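Local coordinates for NAD-dependent epimerase/dehydratase domain-containing protein (Ruegeria pomeroyi DSS-3, PDB 3IUS) that is of unknown function but probably binds NAD through a Rossmann-type domain, as do members of the NAD-dependent epimerase/dehydratase family, at residues P38-M41 with E42-R45. Numbering follows the deposited sequence.
Sequences PDQM and EAIR
The first turn of helix 41-46, on the crossover that joins parallel strands 30-35 and 49-53, is closed by two successive i to i+4 hydrogen bonds. Ile44 N donates to Gln40 O over 3.0 Å, and Arg45 N reaches Met41 O at 3.0 Å. Ile44, the buried residue of the turn, suits that face because its branched side chain is wholly apolar; it lays CG1 3.3 Å from Gln40 O. Its CG1 lies beside the backbone N (chi1 -70°), and from there CD1 extends to meet Met41 CE at 4.0 Å. Met41, modelled as selenomethionine, runs alongside Ile44 and points the same way; bends at chi2 and chi3 fold its flexible chain to bring that methyl over. In this beta-alpha-beta unit, consistent with a Rossmann-type fold, both side chains lie between the short helix and the strands 30-35 and 49-53, touching Ser35 and Pro51. Gln40 serves the polar flank: its OE1, 4.1 Å from Ala43 CB, accepts a hydrogen bond from Arg18 of helix 15-24. The small methyl of Ala43 lies against the Arg18 side chain, a contact its size suits. On the exposed side, where a charged Glu42 is readily accommodated, a water accepts from Glu42 N at 2.9 Å and donates weakly to Pro38 O, linking the helix start to the preceding loop.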
ATOM      1  N   PRO A  38     -18.800   9.603  -4.208  1.00 26.66           N
ATOM      2  CA  PRO A  38     -19.044  10.989  -4.629  1.00 29.18           C
ATOM      3  C   PRO A  38     -18.642  12.023  -3.573  1.00 31.62           C
ATOM      4  O   PRO A  38     -18.414  13.181  -3.923  1.00 33.14           O
ATOM      5  CB  PRO A  38     -20.558  11.031  -4.878  1.00 32.94           C
ATOM      6  CG  PRO A  38     -21.113   9.829  -4.193  1.00 36.05           C
ATOM      7  CD  PRO A  38     -20.034   8.796  -4.175  1.00 30.32           C
ATOM      8  N   ASP A  39     -18.549  11.618  -2.309  1.00 31.81           N
ATOM      9  CA  ASP A  39     -18.202  12.563  -1.249  1.00 35.14           C
ATOM     10  C   ASP A  39     -16.690  12.741  -1.108  1.00 35.56           C
ATOM     11  O   ASP A  39     -16.221  13.433  -0.204  1.00 33.82           O
ATOM     12  CB  ASP A  39     -18.836  12.159   0.091  1.00 35.93           C
ATOM     13  CG  ASP A  39     -18.057  11.066   0.811  1.00 47.91           C
ATOM     14  OD1 ASP A  39     -18.508  10.623   1.892  1.00 52.89           O
ATOM     15  OD2 ASP A  39     -16.994  10.646   0.307  1.00 53.88           O
ATOM     16  N   GLN A  40     -15.935  12.122  -2.013  1.00 31.61           N
ATOM     17  CA  GLN A  40     -14.475  12.188  -1.975  1.00 26.15           C
ATOM     18  C   GLN A  40     -13.912  13.108  -3.055  1.00 23.09           C
ATOM     19  O   GLN A  40     -12.697  13.277  -3.162  1.00 24.45           O
ATOM     20  CB  GLN A  40     -13.867  10.790  -2.123  1.00 24.12           C
ATOM     21  CG  GLN A  40     -14.150   9.851  -0.963  1.00 34.38           C
ATOM     22  CD  GLN A  40     -13.313  10.163   0.264  1.00 42.64           C
ATOM     23  OE1 GLN A  40     -12.123  10.469   0.159  1.00 41.26           O
ATOM     24  NE2 GLN A  40     -13.931  10.078   1.438  1.00 45.43           N
HETATM   25  N   MSE A  41     -14.792  13.694  -3.859  1.00 24.14           N
HETATM   26  CA  MSE A  41     -14.351  14.552  -4.951  1.00 25.68           C
HETATM   27  C   MSE A  41     -13.523  15.714  -4.411  1.00 28.31           C
HETATM   28  O   MSE A  41     -12.486  16.068  -4.973  1.00 25.49           O
HETATM   29  CB  MSE A  41     -15.553  15.068  -5.745  1.00 25.62           C
HETATM   30  CG  MSE A  41     -16.436  13.972  -6.345  1.00 26.28           C
HETATM   31 SE   MSE A  41     -15.556  12.941  -7.764  0.70 34.53          SE
HETATM   32  CE  MSE A  41     -14.845  11.491  -6.686  1.00 31.48           C
ATOM     33  N   GLU A  42     -13.990  16.284  -3.305  1.00 26.09           N
ATOM     34  CA  GLU A  42     -13.334  17.401  -2.632  1.00 30.62           C
ATOM     35  C   GLU A  42     -11.911  17.057  -2.214  1.00 25.32           C
ATOM     36  O   GLU A  42     -10.962  17.783  -2.525  1.00 22.16           O
ATOM     37  CB  GLU A  42     -14.130  17.760  -1.377  1.00 43.14           C
ATOM     38  CG  GLU A  42     -14.242  19.234  -1.088  1.00 52.75           C
ATOM     39  CD  GLU A  42     -15.506  19.830  -1.670  1.00 62.03           C
ATOM     40  OE1 GLU A  42     -16.284  20.440  -0.904  1.00 67.74           O
ATOM     41  OE2 GLU A  42     -15.729  19.668  -2.889  1.00 62.43           O
ATOM     42  N   ALA A  43     -11.776  15.948  -1.494  1.00 25.96           N
ATOM     43  CA  ALA A  43     -10.484  15.500  -0.988  1.00 27.81           C
ATOM     44  C   ALA A  43      -9.508  15.209  -2.124  1.00 20.09           C
ATOM     45  O   ALA A  43      -8.316  15.484  -2.014  1.00 21.84           O
ATOM     46  CB  ALA A  43     -10.657  14.274  -0.108  1.00 30.00           C
ATOM     47  N   ILE A  44     -10.019  14.654  -3.214  1.00 20.15           N
ATOM     48  CA  ILE A  44      -9.178  14.374  -4.371  1.00 19.91           C
ATOM     49  C   ILE A  44      -8.657  15.670  -4.990  1.00 20.92           C
ATOM     50  O   ILE A  44      -7.470  15.788  -5.295  1.00 19.79           O
ATOM     51  CB  ILE A  44      -9.920  13.526  -5.419  1.00 20.00           C
ATOM     52  CG1 ILE A  44     -10.127  12.107  -4.883  1.00 26.86           C
ATOM     53  CG2 ILE A  44      -9.139  13.474  -6.734  1.00 19.85           C
ATOM     54  CD1 ILE A  44     -10.933  11.213  -5.798  1.00 24.54           C
ATOM     55  N   ARG A  45      -9.543  16.647  -5.161  1.00 23.53           N
ATOM     56  CA  ARG A  45      -9.143  17.940  -5.704  1.00 20.63           C
ATOM     57  C   ARG A  45      -8.062  18.592  -4.840  1.00 21.45           C
ATOM     58  O   ARG A  45      -7.052  19.073  -5.351  1.00 22.00           O
ATOM     59  CB  ARG A  45     -10.355  18.863  -5.850  1.00 23.61           C
ATOM     60  CG  ARG A  45     -10.006  20.280  -6.278  1.00 23.61           C
ATOM     61  CD  ARG A  45     -11.249  21.075  -6.657  1.00 33.07           C
ATOM     62  NE  ARG A  45     -11.782  20.673  -7.957  1.00 42.98           N
ATOM     63  CZ  ARG A  45     -12.900  19.975  -8.135  1.00 41.92           C
ATOM     64  NH1 ARG A  45     -13.629  19.597  -7.093  1.00 42.86           N
ATOM     65  NH2 ARG A  45     -13.293  19.660  -9.362  1.00 45.36           N
TER
HETATM   66  O   HOH W   1     -16.753  15.728  -2.541  1.00 28.50           O